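Local coordinates for protein acyl-CoA dehydrogenase (Bacillus anthracis, PDB 3OWA) that binds FAD as a dimeric flavoprotein and probably catalyses the alpha,beta-dehydrogenation of fatty acyl-CoA thioesters, as in other acyl-CoA dehydrogenases, at residues 111-116 with 228-233; 126-131 with 262-267; 148-153 with 191-196; 167-172 with 200-205; 217-222 with 241-246. All blocks are in the same frame, centred on the assembly; numbering follows the deposited sequence. Where two conformers were deposited one is given.

Contact 1: 111-116 with 228-233; sequences FAITHG and MGIKCS
The Phe111 ring has a water lying at its edge, in the ring plane, and this same water donates a hydrogen bond to Cys232 O (2.7 Å), so a bound water sits between ring edge and loop. The ring is otherwise packed among Leu59, Leu70, Leu71 and Phe105, a greasy setting that suits phenylalanine. Nearby, Cys232 SG approaches Phe111 N to 3.3 Å, a small polarisable side chain fitting close against the start of helix 110-122. One turn along, Thr114 turns its hydroxyl beside its own backbone N (chi1 -65°); OG1 is 2.8 Å from the water that donates to Cys232 O, and it bonds a second water shared with Ser233 OG. Apolar contact comes from Ile113 and Ile230, which cross at about a right angle with Ile113 CG1 3.9 Å from Ile230 CG2. No direct hydrogen bond links the segments: the two waters give the buried Thr114 and Ser233 hydroxyls and Cys232 O the partners that helix and loop do not offer each other.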
# COMPACT_ATOMS: atom_id res chain seq x y z
N PHE A 111 -8.94 14.68 -13.24
CA PHE A 111 -9.84 15.78 -13.48
C PHE A 111 -10.61 16.19 -12.22
O PHE A 111 -11.14 17.30 -12.17
CB PHE A 111 -10.79 15.44 -14.65
CG PHE A 111 -11.51 16.63 -15.21
CD1 PHE A 111 -10.79 17.67 -15.81
CD2 PHE A 111 -12.89 16.73 -15.13
CE1 PHE A 111 -11.45 18.79 -16.31
CE2 PHE A 111 -13.55 17.85 -15.62
CZ PHE A 111 -12.84 18.87 -16.22
N ALA A 112 -10.77 15.30 -11.25
CA ALA A 112 -11.48 15.63 -9.98
C ALA A 112 -10.58 16.58 -9.21
O ALA A 112 -11.05 17.42 -8.44
CB ALA A 112 -11.74 14.42 -9.11
N ILE A 113 -9.28 16.41 -9.38
CA ILE A 113 -8.32 17.26 -8.70
C ILE A 113 -8.36 18.63 -9.30
O ILE A 113 -8.40 19.63 -8.57
CB ILE A 113 -6.87 16.66 -8.81
CG1 ILE A 113 -6.84 15.25 -8.19
CG2 ILE A 113 -5.82 17.62 -8.21
CD1 ILE A 113 -7.44 15.12 -6.81
N THR A 114 -8.41 18.69 -10.64
CA THR A 114 -8.56 19.95 -11.37
C THR A 114 -9.79 20.70 -10.89
O THR A 114 -9.76 21.89 -10.55
CB THR A 114 -8.70 19.64 -12.90
OG1 THR A 114 -7.47 19.07 -13.36
CG2 THR A 114 -9.04 20.90 -13.74
N HIS A 115 -10.92 20.00 -10.90
CA HIS A 115 -12.16 20.63 -10.50
C HIS A 115 -12.10 21.08 -9.02
O HIS A 115 -12.47 22.22 -8.68
CB HIS A 115 -13.29 19.63 -10.71
CG HIS A 115 -14.59 20.06 -10.12
ND1 HIS A 115 -14.99 19.69 -8.85
CD2 HIS A 115 -15.60 20.81 -10.63
CE1 HIS A 115 -16.18 20.21 -8.60
NE2 HIS A 115 -16.56 20.91 -9.65
N GLY A 116 -11.65 20.18 -8.14
CA GLY A 116 -11.57 20.46 -6.68
C GLY A 116 -10.68 21.64 -6.35
O GLY A 116 -10.99 22.39 -5.42
N MSE A 228 3.70 10.58 -10.90
CA MSE A 228 3.30 9.15 -10.83
C MSE A 228 1.88 8.90 -11.33
O MSE A 228 1.58 7.90 -12.01
CB MSE A 228 3.27 8.69 -9.40
CG MSE A 228 3.01 7.14 -9.27
SE MSE A 228 2.86 6.63 -7.45
CE MSE A 228 4.69 6.83 -6.78
N GLY A 229 1.00 9.77 -10.89
CA GLY A 229 -0.44 9.60 -11.14
C GLY A 229 -1.11 10.96 -11.27
O GLY A 229 -0.43 11.98 -11.36
N ILE A 230 -2.46 10.97 -11.22
CA ILE A 230 -3.24 12.17 -11.58
C ILE A 230 -2.58 12.96 -12.71
O ILE A 230 -2.45 14.18 -12.70
CB ILE A 230 -3.63 13.08 -10.36
CG1 ILE A 230 -2.40 13.65 -9.62
CG2 ILE A 230 -4.57 12.29 -9.41
CD1 ILE A 230 -2.75 14.78 -8.56
N LYS A 231 -2.15 12.23 -13.72
CA LYS A 231 -1.41 12.84 -14.82
C LYS A 231 -2.17 13.88 -15.60
O LYS A 231 -1.58 14.78 -16.15
CB LYS A 231 -0.97 11.74 -15.78
CG LYS A 231 0.16 10.84 -15.16
CD LYS A 231 0.54 9.75 -16.16
CE LYS A 231 1.76 9.00 -15.69
NZ LYS A 231 2.32 8.14 -16.79
N CYS A 232 -3.50 13.81 -15.63
CA CYS A 232 -4.22 14.83 -16.33
C CYS A 232 -4.42 16.12 -15.51
O CYS A 232 -4.91 17.09 -16.05
CB CYS A 232 -5.57 14.29 -16.76
SG CYS A 232 -6.58 13.94 -15.40
N SER A 233 -4.00 16.17 -14.23
CA SER A 233 -4.00 17.44 -13.52
C SER A 233 -2.75 18.27 -13.87
O SER A 233 -1.59 17.79 -13.72
CB SER A 233 -4.03 17.14 -12.00
OG SER A 233 -4.01 18.36 -11.23
O HOH W 1 -5.39 20.41 -12.94
O HOH W 2 -7.27 18.41 -16.03

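Contact 2: 126-131 with 262-267; sequences IVLFGN and FNILNI
In the helical framework of this acyl-CoA dehydrogenase, Leu128 and Phe129 at the end of the short helix 124-129 lean on Asn263, Ile264 and Ile267 of the long helix 257-293. Leu128 and Ile267 point their end methyls at each other, Leu128 CD1 to Ile267 CD1 3.5 Å, a close fit. Ile264 CD1 adds a second, looser neighbour, 4.2 Å from Leu128 CD1. The short helix belongs to the N-terminal domain and the long one to the C-terminal domain, so branched aliphatic side chains join the two helical domains here. Phe129, with CG beside its backbone N (chi1 -58°), presents its ring edge to this surface: CZ is 3.7 Å from Asn263 CB, and Ile264 CD1 also lies near the ring plane. The Phe129 ring and Asn263 amide planes stand 56° apart. Asn263 gives the ring its aliphatic CB while its ND2 is bonded to Ile259 O, one turn back, and Ala351 of helix 348-355 touches both Phe129 and Asn263.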
# COMPACT_ATOMS: atom_id res chain seq x y z
N ILE A 126 -11.60 33.51 -1.67
CA ILE A 126 -12.32 34.75 -2.04
C ILE A 126 -13.74 34.70 -1.49
O ILE A 126 -14.24 35.68 -0.95
CB ILE A 126 -12.28 35.00 -3.58
CG1 ILE A 126 -10.82 35.17 -4.05
CG2 ILE A 126 -13.11 36.25 -3.95
CD1 ILE A 126 -10.64 35.27 -5.58
N VAL A 127 -14.39 33.55 -1.64
CA VAL A 127 -15.72 33.35 -1.05
C VAL A 127 -15.73 33.65 0.46
O VAL A 127 -16.61 34.37 0.95
CB VAL A 127 -16.28 31.91 -1.31
CG1 VAL A 127 -17.63 31.71 -0.58
CG2 VAL A 127 -16.44 31.64 -2.82
N LEU A 128 -14.76 33.12 1.19
CA LEU A 128 -14.77 33.19 2.64
C LEU A 128 -14.08 34.42 3.20
O LEU A 128 -14.48 34.89 4.26
CB LEU A 128 -14.15 31.93 3.24
CG LEU A 128 -14.86 30.63 2.85
CD1 LEU A 128 -14.19 29.45 3.49
CD2 LEU A 128 -16.33 30.65 3.24
N PHE A 129 -13.05 34.91 2.52
CA PHE A 129 -12.25 36.00 3.07
C PHE A 129 -12.12 37.21 2.18
O PHE A 129 -11.44 38.16 2.54
CB PHE A 129 -10.88 35.48 3.50
CG PHE A 129 -10.96 34.38 4.51
CD1 PHE A 129 -11.30 34.67 5.84
CD2 PHE A 129 -10.76 33.05 4.14
CE1 PHE A 129 -11.40 33.66 6.79
CE2 PHE A 129 -10.85 32.05 5.08
CZ PHE A 129 -11.18 32.35 6.42
N GLY A 130 -12.76 37.19 1.02
CA GLY A 130 -12.71 38.37 0.13
C GLY A 130 -13.56 39.51 0.68
O GLY A 130 -14.58 39.26 1.34
N ASN A 131 -13.17 40.76 0.42
CA ASN A 131 -14.02 41.90 0.74
C ASN A 131 -15.04 42.02 -0.38
O ASN A 131 -14.94 41.33 -1.41
CB ASN A 131 -13.24 43.20 0.93
CG ASN A 131 -12.49 43.64 -0.32
OD1 ASN A 131 -12.98 43.52 -1.45
ND2 ASN A 131 -11.31 44.17 -0.13
N PHE A 262 -5.23 28.10 7.33
CA PHE A 262 -5.72 27.10 8.27
C PHE A 262 -7.20 26.78 7.99
O PHE A 262 -7.60 25.60 8.02
CB PHE A 262 -5.51 27.54 9.73
CG PHE A 262 -6.54 26.96 10.70
CD1 PHE A 262 -6.39 25.66 11.24
CD2 PHE A 262 -7.68 27.71 11.07
CE1 PHE A 262 -7.36 25.11 12.13
CE2 PHE A 262 -8.65 27.17 11.96
CZ PHE A 262 -8.49 25.87 12.48
N ASN A 263 -7.99 27.81 7.70
CA ASN A 263 -9.40 27.59 7.44
C ASN A 263 -9.63 26.85 6.13
O ASN A 263 -10.48 25.95 6.08
CB ASN A 263 -10.17 28.89 7.44
CG ASN A 263 -10.65 29.27 8.81
OD1 ASN A 263 -11.67 28.74 9.30
ND2 ASN A 263 -9.94 30.17 9.44
N ILE A 264 -8.88 27.21 5.10
CA ILE A 264 -8.99 26.56 3.80
C ILE A 264 -8.60 25.05 3.89
O ILE A 264 -9.23 24.17 3.26
CB ILE A 264 -8.13 27.31 2.76
CG1 ILE A 264 -8.67 28.74 2.55
CG2 ILE A 264 -8.02 26.53 1.42
CD1 ILE A 264 -10.20 28.85 2.20
N LEU A 265 -7.58 24.77 4.69
CA LEU A 265 -7.08 23.43 4.91
C LEU A 265 -8.17 22.50 5.41
O LEU A 265 -8.27 21.36 4.94
CB LEU A 265 -5.99 23.50 5.95
CG LEU A 265 -4.70 22.70 5.81
CD1 LEU A 265 -4.16 22.49 7.23
CD2 LEU A 265 -4.86 21.36 5.06
N ASN A 266 -9.00 22.97 6.35
CA ASN A 266 -10.09 22.16 6.91
C ASN A 266 -11.04 21.72 5.83
O ASN A 266 -11.52 20.60 5.85
CB ASN A 266 -10.91 22.90 7.97
CG ASN A 266 -10.12 23.27 9.19
OD1 ASN A 266 -10.31 24.37 9.75
ND2 ASN A 266 -9.24 22.39 9.61
N ILE A 267 -11.36 22.63 4.93
CA ILE A 267 -12.31 22.36 3.87
C ILE A 267 -11.69 21.39 2.88
O ILE A 267 -12.32 20.40 2.50
CB ILE A 267 -12.76 23.67 3.17
CG1 ILE A 267 -13.59 24.54 4.15
CG2 ILE A 267 -13.55 23.34 1.90
CD1 ILE A 267 -13.76 25.99 3.74

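Contact 3: 148-153 with 191-196; sequences LAAYAL and AFADVF. With FAD (flavin-adenine dinucleotide), chain E.
With chi1 at -64°, Asp194 carries its carboxylate beside its own backbone N, where OD2 can take the Leu148 N-H on its anti lone pair (3.0 Å). Phe192 instead sets its ring between backbone N and carbonyl carbon (chi1 46°), which brings CD1 to 3.8 Å from Leu148 CD1, the two side chains crossing at a slant. Leu148 O is gripped twice: by Asp194 N at 2.8 Å, tilted from the carbonyl plane, and by Val195 N at 3.1 Å, nearly in line with the C=O bond. Parallel pairing then continues with Ala150 N to Val195 O (2.9 Å). On the face carrying Ala150 and Phe196, the small Ala150 CB fits against Ala193 CB and, at 3.6 Å, Phe196 CD2 of the ring. Farther along the first strand, backbone atoms read the flavin: FAD N3 donates to Tyr151 O (2.8 Å), and Leu153 N donates to FAD O2. Strand 149-152 thus joins strand 195-202 in the middle-domain beta sheet, with Ile187 and Leu238 of strands 177-188 and 235-240 packed on Ala152 and Phe196, and Leu71 of helix 64-76 against Leu148 and Phe192.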
# COMPACT_ATOMS: atom_id res chain seq x y z
N LEU A 148 -10.60 30.58 -14.19
CA LEU A 148 -10.27 29.38 -13.43
C LEU A 148 -9.26 29.72 -12.36
O LEU A 148 -8.38 30.56 -12.56
CB LEU A 148 -9.72 28.30 -14.37
CG LEU A 148 -10.82 27.85 -15.37
CD1 LEU A 148 -10.21 26.97 -16.47
CD2 LEU A 148 -12.03 27.17 -14.64
N ALA A 149 -9.37 29.07 -11.22
CA ALA A 149 -8.52 29.40 -10.06
C ALA A 149 -7.49 28.30 -9.66
O ALA A 149 -7.66 27.10 -9.97
CB ALA A 149 -9.43 29.73 -8.86
N ALA A 150 -6.47 28.73 -8.93
CA ALA A 150 -5.46 27.84 -8.37
C ALA A 150 -5.06 28.44 -7.03
O ALA A 150 -5.28 29.63 -6.75
CB ALA A 150 -4.25 27.78 -9.30
N TYR A 151 -4.41 27.61 -6.21
CA TYR A 151 -4.02 28.00 -4.86
C TYR A 151 -2.51 27.77 -4.72
O TYR A 151 -2.03 26.65 -4.96
CB TYR A 151 -4.75 27.07 -3.91
CG TYR A 151 -4.62 27.37 -2.44
CD1 TYR A 151 -5.26 28.47 -1.86
CD2 TYR A 151 -3.89 26.51 -1.59
CE1 TYR A 151 -5.20 28.70 -0.47
CE2 TYR A 151 -3.82 26.75 -0.20
CZ TYR A 151 -4.47 27.85 0.34
OH TYR A 151 -4.41 28.09 1.70
N ALA A 152 -1.76 28.78 -4.31
CA ALA A 152 -0.30 28.71 -4.39
C ALA A 152 0.32 29.03 -3.02
O ALA A 152 0.62 30.20 -2.68
CB ALA A 152 0.22 29.68 -5.44
N LEU A 153 0.50 27.98 -2.22
CA LEU A 153 1.06 28.09 -0.88
C LEU A 153 2.45 27.44 -0.78
O LEU A 153 3.41 28.05 -0.31
CB LEU A 153 0.13 27.43 0.11
CG LEU A 153 0.55 27.31 1.60
CD1 LEU A 153 0.94 28.65 2.20
CD2 LEU A 153 -0.55 26.62 2.43
N ALA A 191 -1.37 25.46 -15.68
CA ALA A 191 -1.36 25.62 -17.14
C ALA A 191 -2.47 26.52 -17.66
O ALA A 191 -2.36 27.10 -18.75
CB ALA A 191 -1.43 24.23 -17.87
N PHE A 192 -3.60 26.56 -16.96
CA PHE A 192 -4.71 27.31 -17.46
C PHE A 192 -5.40 28.19 -16.41
O PHE A 192 -6.46 28.77 -16.72
CB PHE A 192 -5.72 26.35 -18.12
CG PHE A 192 -6.01 25.10 -17.27
CD1 PHE A 192 -6.85 25.17 -16.16
CD2 PHE A 192 -5.37 23.90 -17.54
CE1 PHE A 192 -7.07 24.05 -15.35
CE2 PHE A 192 -5.60 22.76 -16.74
CZ PHE A 192 -6.45 22.85 -15.65
N ALA A 193 -4.89 28.28 -15.17
CA ALA A 193 -5.54 29.14 -14.19
C ALA A 193 -5.36 30.62 -14.57
O ALA A 193 -4.29 31.04 -15.02
CB ALA A 193 -4.96 28.90 -12.72
N ASP A 194 -6.41 31.40 -14.35
CA ASP A 194 -6.39 32.85 -14.56
C ASP A 194 -6.05 33.57 -13.28
O ASP A 194 -5.55 34.70 -13.31
CB ASP A 194 -7.78 33.27 -15.02
CG ASP A 194 -8.13 32.66 -16.38
OD1 ASP A 194 -7.44 33.01 -17.36
OD2 ASP A 194 -9.05 31.81 -16.48
N VAL A 195 -6.37 32.93 -12.17
CA VAL A 195 -6.27 33.58 -10.87
C VAL A 195 -5.56 32.65 -9.91
O VAL A 195 -5.92 31.45 -9.82
CB VAL A 195 -7.68 33.89 -10.34
CG1 VAL A 195 -7.60 34.43 -8.89
CG2 VAL A 195 -8.38 34.90 -11.22
N PHE A 196 -4.58 33.18 -9.18
CA PHE A 196 -3.84 32.37 -8.18
C PHE A 196 -3.91 33.05 -6.80
O PHE A 196 -3.61 34.23 -6.68
CB PHE A 196 -2.31 32.26 -8.50
CG PHE A 196 -2.00 31.53 -9.79
CD1 PHE A 196 -2.19 32.18 -11.02
CD2 PHE A 196 -1.56 30.20 -9.77
CE1 PHE A 196 -1.93 31.53 -12.23
CE2 PHE A 196 -1.30 29.53 -10.96
CZ PHE A 196 -1.47 30.19 -12.21
PA FAD E . 7.63 17.56 3.53
O1A FAD E . 9.07 17.81 3.17
O2A FAD E . 6.92 18.66 4.23
O5B FAD E . 7.48 16.22 4.35
C5B FAD E . 8.29 15.09 4.15
C4B FAD E . 8.00 14.02 5.19
O4B FAD E . 8.31 14.49 6.51
C3B FAD E . 6.52 13.63 5.18
O3B FAD E . 6.34 12.26 5.50
C2B FAD E . 6.00 14.44 6.34
O2B FAD E . 4.85 13.88 6.90
C1B FAD E . 7.15 14.39 7.30
N9A FAD E . 7.09 15.50 8.25
C8A FAD E . 7.11 16.84 7.98
N7A FAD E . 7.04 17.54 9.12
C5A FAD E . 7.00 16.66 10.14
C6A FAD E . 6.94 16.82 11.55
N6A FAD E . 7.00 18.04 12.12
N1A FAD E . 6.90 15.70 12.33
C2A FAD E . 6.93 14.43 11.76
N3A FAD E . 7.03 14.27 10.38
C4A FAD E . 7.04 15.37 9.59
N1 FAD E . 0.35 22.91 -2.66
C2 FAD E . -0.41 24.04 -2.89
O2 FAD E . -0.37 24.97 -2.11
N3 FAD E . -1.23 24.16 -3.99
C4 FAD E . -1.31 23.18 -4.92
O4 FAD E . -2.08 23.34 -5.88
C4X FAD E . -0.56 22.02 -4.71
N5 FAD E . -0.60 21.01 -5.65
C5X FAD E . 0.19 19.88 -5.49
C6 FAD E . 0.13 18.89 -6.47
C7 FAD E . 0.93 17.76 -6.35
C7M FAD E . 0.88 16.69 -7.41
C8 FAD E . 1.79 17.66 -5.22
C8M FAD E . 2.68 16.49 -4.98
C9 FAD E . 1.80 18.63 -4.23
C9A FAD E . 1.02 19.75 -4.35
N10 FAD E . 1.03 20.73 -3.37
C10 FAD E . 0.28 21.88 -3.57
C1' FAD E . 1.98 20.64 -2.18
C2' FAD E . 1.69 19.48 -1.22
O2' FAD E . 0.39 19.41 -0.68
C3' FAD E . 3.02 19.12 -0.27
O3' FAD E . 3.60 18.08 -0.97
C4' FAD E . 2.75 18.79 0.98
O4' FAD E . 2.03 19.88 1.54
C5' FAD E . 3.85 18.24 1.89
O5' FAD E . 5.04 18.94 1.59
P FAD E . 6.37 18.24 1.09
O1P FAD E . 5.99 17.46 -0.15
O2P FAD E . 7.42 19.29 0.87
O3P FAD E . 6.78 17.17 2.19

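Contact 4: 167-172 with 200-205; sequences TTARLN and AKIDGE
Thr167 O accepts a hydrogen bond from Lys201 N at 2.7 Å, nearly straight (169°). Thr167 CG2, anti to the backbone N (OG1 chi1 -59°), rests on Ala200 CB at 3.6 Å; Glu155 holds the hydroxyl. Thr168 points to the face that also carries Lys201, with CG2 4.1 Å from Gly204 CA; Ala169 and Ile202 occupy the opposite face. Ala169 N donates to Lys201 O (3.1 Å) from above the carbonyl plane and Gly204 N from the opposite face, so one acceptor serves sheet and type II turn 201-204. Ala169 O receives Asp203 N at 2.7 Å, and the small Ala169 CB lies near Ala200 CB and Ile202 CG1. Beyond Arg170, a water links Leu171 N to Asp203 OD2. Gly204 takes its positive phi easily; Asp203, third residue of the turn, has positive phi too, which aspartate tolerates less readily than glycine. Strand 168-171 lies between parallel strand 195-202 and antiparallel strand 177-188; Phe210 of strand 206-213 packs on Ala169, Ala200 and Ile202.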
# COMPACT_ATOMS: atom_id res chain seq x y z
N THR A 167 8.81 33.40 -0.44
CA THR A 167 8.30 34.46 -1.34
C THR A 167 8.03 35.77 -0.58
O THR A 167 7.32 35.79 0.44
CB THR A 167 7.00 33.99 -2.06
OG1 THR A 167 7.31 32.81 -2.82
CG2 THR A 167 6.43 35.07 -3.03
N THR A 168 8.57 36.87 -1.09
CA THR A 168 8.42 38.19 -0.50
C THR A 168 7.49 39.10 -1.29
O THR A 168 7.26 38.91 -2.50
CB THR A 168 9.77 38.89 -0.40
OG1 THR A 168 10.32 39.00 -1.71
CG2 THR A 168 10.71 38.09 0.48
N ALA A 169 6.98 40.11 -0.60
CA ALA A 169 6.12 41.12 -1.17
C ALA A 169 6.48 42.47 -0.57
O ALA A 169 6.58 42.63 0.68
CB ALA A 169 4.65 40.79 -0.95
N ARG A 170 6.68 43.45 -1.42
CA ARG A 170 7.09 44.77 -1.00
C ARG A 170 6.34 45.82 -1.77
O ARG A 170 6.27 45.77 -2.96
CB ARG A 170 8.58 44.95 -1.19
CG ARG A 170 8.94 46.33 -1.68
CD ARG A 170 10.24 46.37 -2.47
NE ARG A 170 10.08 46.90 -3.83
CZ ARG A 170 10.63 46.34 -4.89
NH1 ARG A 170 10.47 46.87 -6.08
NH2 ARG A 170 11.35 45.24 -4.77
N LEU A 171 5.71 46.75 -1.08
CA LEU A 171 4.99 47.86 -1.67
C LEU A 171 5.95 48.73 -2.47
O LEU A 171 7.01 49.12 -1.96
CB LEU A 171 4.32 48.69 -0.57
CG LEU A 171 3.10 49.52 -0.93
CD1 LEU A 171 1.99 48.67 -1.55
CD2 LEU A 171 2.60 50.27 0.31
N ASN A 172 5.60 49.01 -3.73
CA ASN A 172 6.44 49.81 -4.62
C ASN A 172 6.52 51.28 -4.13
O ASN A 172 5.73 51.67 -3.28
CB ASN A 172 5.95 49.73 -6.08
CG ASN A 172 4.54 50.29 -6.29
OD1 ASN A 172 3.92 50.83 -5.38
ND2 ASN A 172 4.04 50.17 -7.52
N ALA A 200 2.67 35.15 0.55
CA ALA A 200 4.01 35.75 0.50
C ALA A 200 4.19 36.55 1.78
O ALA A 200 3.21 36.90 2.43
CB ALA A 200 4.15 36.69 -0.70
N LYS A 201 5.44 36.84 2.15
CA LYS A 201 5.68 37.63 3.36
C LYS A 201 5.98 39.08 3.01
O LYS A 201 7.00 39.37 2.39
CB LYS A 201 6.80 37.03 4.22
CG LYS A 201 6.44 35.68 4.80
CD LYS A 201 7.57 35.11 5.65
CE LYS A 201 7.13 33.78 6.27
NZ LYS A 201 8.19 33.25 7.20
N ILE A 202 5.08 39.99 3.40
CA ILE A 202 5.27 41.44 3.20
C ILE A 202 6.52 41.89 3.95
O ILE A 202 6.64 41.59 5.11
CB ILE A 202 4.02 42.24 3.60
CG1 ILE A 202 2.90 41.90 2.61
CG2 ILE A 202 4.34 43.77 3.61
CD1 ILE A 202 1.51 42.32 3.01
N ASP A 203 7.44 42.56 3.26
CA ASP A 203 8.77 42.91 3.77
C ASP A 203 9.54 41.71 4.31
O ASP A 203 10.44 41.86 5.13
CB ASP A 203 8.69 44.02 4.84
CG ASP A 203 8.02 45.28 4.32
OD1 ASP A 203 7.39 45.99 5.14
OD2 ASP A 203 8.10 45.57 3.10
N GLY A 204 9.17 40.52 3.85
CA GLY A 204 9.83 39.30 4.29
C GLY A 204 9.51 38.95 5.72
O GLY A 204 10.22 38.15 6.34
N GLU A 205 8.43 39.52 6.24
CA GLU A 205 8.10 39.40 7.65
C GLU A 205 6.66 38.90 7.87
O GLU A 205 6.46 37.96 8.62
CB GLU A 205 8.31 40.76 8.34
CG GLU A 205 8.53 40.68 9.84
CD GLU A 205 9.85 40.01 10.25
OE1 GLU A 205 10.75 39.82 9.39
OE2 GLU A 205 9.98 39.67 11.45
O HOH W 3 6.34 47.10 1.53

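Contact 5: 217-222 with 241-246; sequences AGVSTS and EDALVP
Gly218 and Glu241 are joined by an almost perfectly straight hydrogen bond: Glu241 N donates to Gly218 O at 2.9 Å (178°), in the carbonyl plane. A second bond, Leu244 N to Ala217 O (3.0 Å), comes in 22° out of the Ala217 carbonyl plane. The same Ala217 O also receives a CA-H...O contact from Ala243 CA at 3.0 Å. Gly218 CA makes a more bent CA-H...O contact with Glu241 O at 3.3 Å; the chains run so close here that glycine, with positive phi and no CB to press on Glu241 O, Asp242 O or Ala243 N, fits the place. Apolar cover is slight: Val219 CG2, beside its own backbone N (CG1 chi1 -179°), meets Ala243 CB at 3.8 Å. Asp242, in left-handed backbone conformation, and Ala243 both face Leu180, forming a G1 beta bulge where the chain turns a corner. Backbone bonds tie Ser220 to Ile239, Ala243 to Leu180 and Val245 to Tyr178; Thr221 OG1 pairs with Arg236 NH1, and Ser222 OG with Thr237 N. Strand 219-221 pairs antiparallel with strand 235-240, and strand 243-246 with strand 177-188; Val212 of strand 206-213 touches both Val219 and Val245.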
# COMPACT_ATOMS: atom_id res chain seq x y z
N ALA A 217 2.06 41.60 -14.69
CA ALA A 217 3.47 41.64 -15.07
C ALA A 217 4.28 40.79 -14.10
O ALA A 217 3.99 40.80 -12.89
CB ALA A 217 3.97 43.09 -15.02
N GLY A 218 5.26 40.05 -14.64
CA GLY A 218 6.27 39.33 -13.85
C GLY A 218 5.79 37.95 -13.41
O GLY A 218 6.41 37.34 -12.54
N VAL A 219 4.66 37.48 -13.94
CA VAL A 219 4.11 36.16 -13.58
C VAL A 219 4.34 35.15 -14.70
O VAL A 219 4.01 35.42 -15.87
CB VAL A 219 2.59 36.22 -13.28
CG1 VAL A 219 2.06 34.84 -12.88
CG2 VAL A 219 2.31 37.21 -12.13
N SER A 220 4.90 33.97 -14.36
CA SER A 220 5.06 32.89 -15.36
C SER A 220 5.04 31.54 -14.70
O SER A 220 4.90 31.44 -13.46
CB SER A 220 6.38 33.05 -16.18
OG SER A 220 7.49 33.04 -15.32
N THR A 221 5.20 30.50 -15.50
CA THR A 221 5.20 29.13 -14.97
C THR A 221 6.34 28.29 -15.56
O THR A 221 6.91 28.62 -16.64
CB THR A 221 3.86 28.34 -15.19
OG1 THR A 221 3.62 28.22 -16.61
CG2 THR A 221 2.67 29.02 -14.52
N SER A 222 6.72 27.24 -14.82
CA SER A 222 7.71 26.27 -15.32
C SER A 222 7.00 25.28 -16.23
O SER A 222 5.78 25.30 -16.34
CB SER A 222 8.27 25.50 -14.11
OG SER A 222 7.27 24.61 -13.64
N GLU A 241 8.59 37.08 -10.60
CA GLU A 241 9.81 37.90 -10.83
C GLU A 241 9.37 39.36 -10.93
O GLU A 241 8.90 39.84 -11.99
CB GLU A 241 10.58 37.38 -12.06
CG GLU A 241 11.19 35.96 -11.87
CD GLU A 241 11.71 35.28 -13.20
OE1 GLU A 241 12.56 34.35 -13.10
OE2 GLU A 241 11.25 35.65 -14.31
N ASP A 242 9.44 40.06 -9.79
CA ASP A 242 8.82 41.38 -9.66
C ASP A 242 7.37 41.36 -10.19
O ASP A 242 6.98 42.23 -10.97
CB ASP A 242 9.66 42.42 -10.41
CG ASP A 242 10.98 42.75 -9.71
OD1 ASP A 242 11.87 43.26 -10.41
OD2 ASP A 242 11.13 42.54 -8.49
N ALA A 243 6.60 40.34 -9.79
CA ALA A 243 5.18 40.24 -10.14
C ALA A 243 4.45 41.40 -9.47
O ALA A 243 4.68 41.68 -8.27
CB ALA A 243 4.61 38.89 -9.66
N LEU A 244 3.61 42.10 -10.23
CA LEU A 244 3.00 43.36 -9.76
C LEU A 244 1.57 43.11 -9.43
O LEU A 244 0.80 42.79 -10.29
CB LEU A 244 3.03 44.46 -10.83
CG LEU A 244 4.36 45.10 -11.16
CD1 LEU A 244 4.14 46.36 -12.02
CD2 LEU A 244 5.12 45.46 -9.89
N VAL A 245 1.23 43.27 -8.17
CA VAL A 245 -0.10 42.94 -7.68
C VAL A 245 -0.74 44.19 -7.08
O VAL A 245 -0.18 44.75 -6.15
CB VAL A 245 -0.01 41.87 -6.58
CG1 VAL A 245 -1.43 41.53 -6.06
CG2 VAL A 245 0.77 40.59 -7.10
N PRO A 246 -1.89 44.63 -7.59
CA PRO A 246 -2.52 45.84 -7.02
C PRO A 246 -2.70 45.71 -5.52
O PRO A 246 -3.04 44.64 -5.03
CB PRO A 246 -3.90 45.86 -7.68
CG PRO A 246 -3.66 45.23 -9.00
CD PRO A 246 -2.67 44.11 -8.72

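How the contacts relate
Contact 3 is the hub, holding the FAD pyrimidine edge while touching both helical contacts: Thr114 CG2 of contact 1 meets Phe192 CZ at 3.8 Å, and Ile264 CG2 of contact 2 meets Tyr151 CZ at 3.9 Å. Gln381, Gly385 and Arg294 of the second subunit also bond FAD. The first segments of contacts 1 and 2 lie on consecutive helices; the contact centres are 22 Å apart, without touching. The Ile230 side chain comes within about 4 Å of FAD; that of Ile264 is farther off, about 9 Å. Contact 4 shares strand 195-202 with contact 3, their centres 20 Å apart, and the Thr167 side chain stays about 11 Å from FAD. Contact 5 belongs to the same sheet, its centre 13 Å from those of contacts 3 and 4.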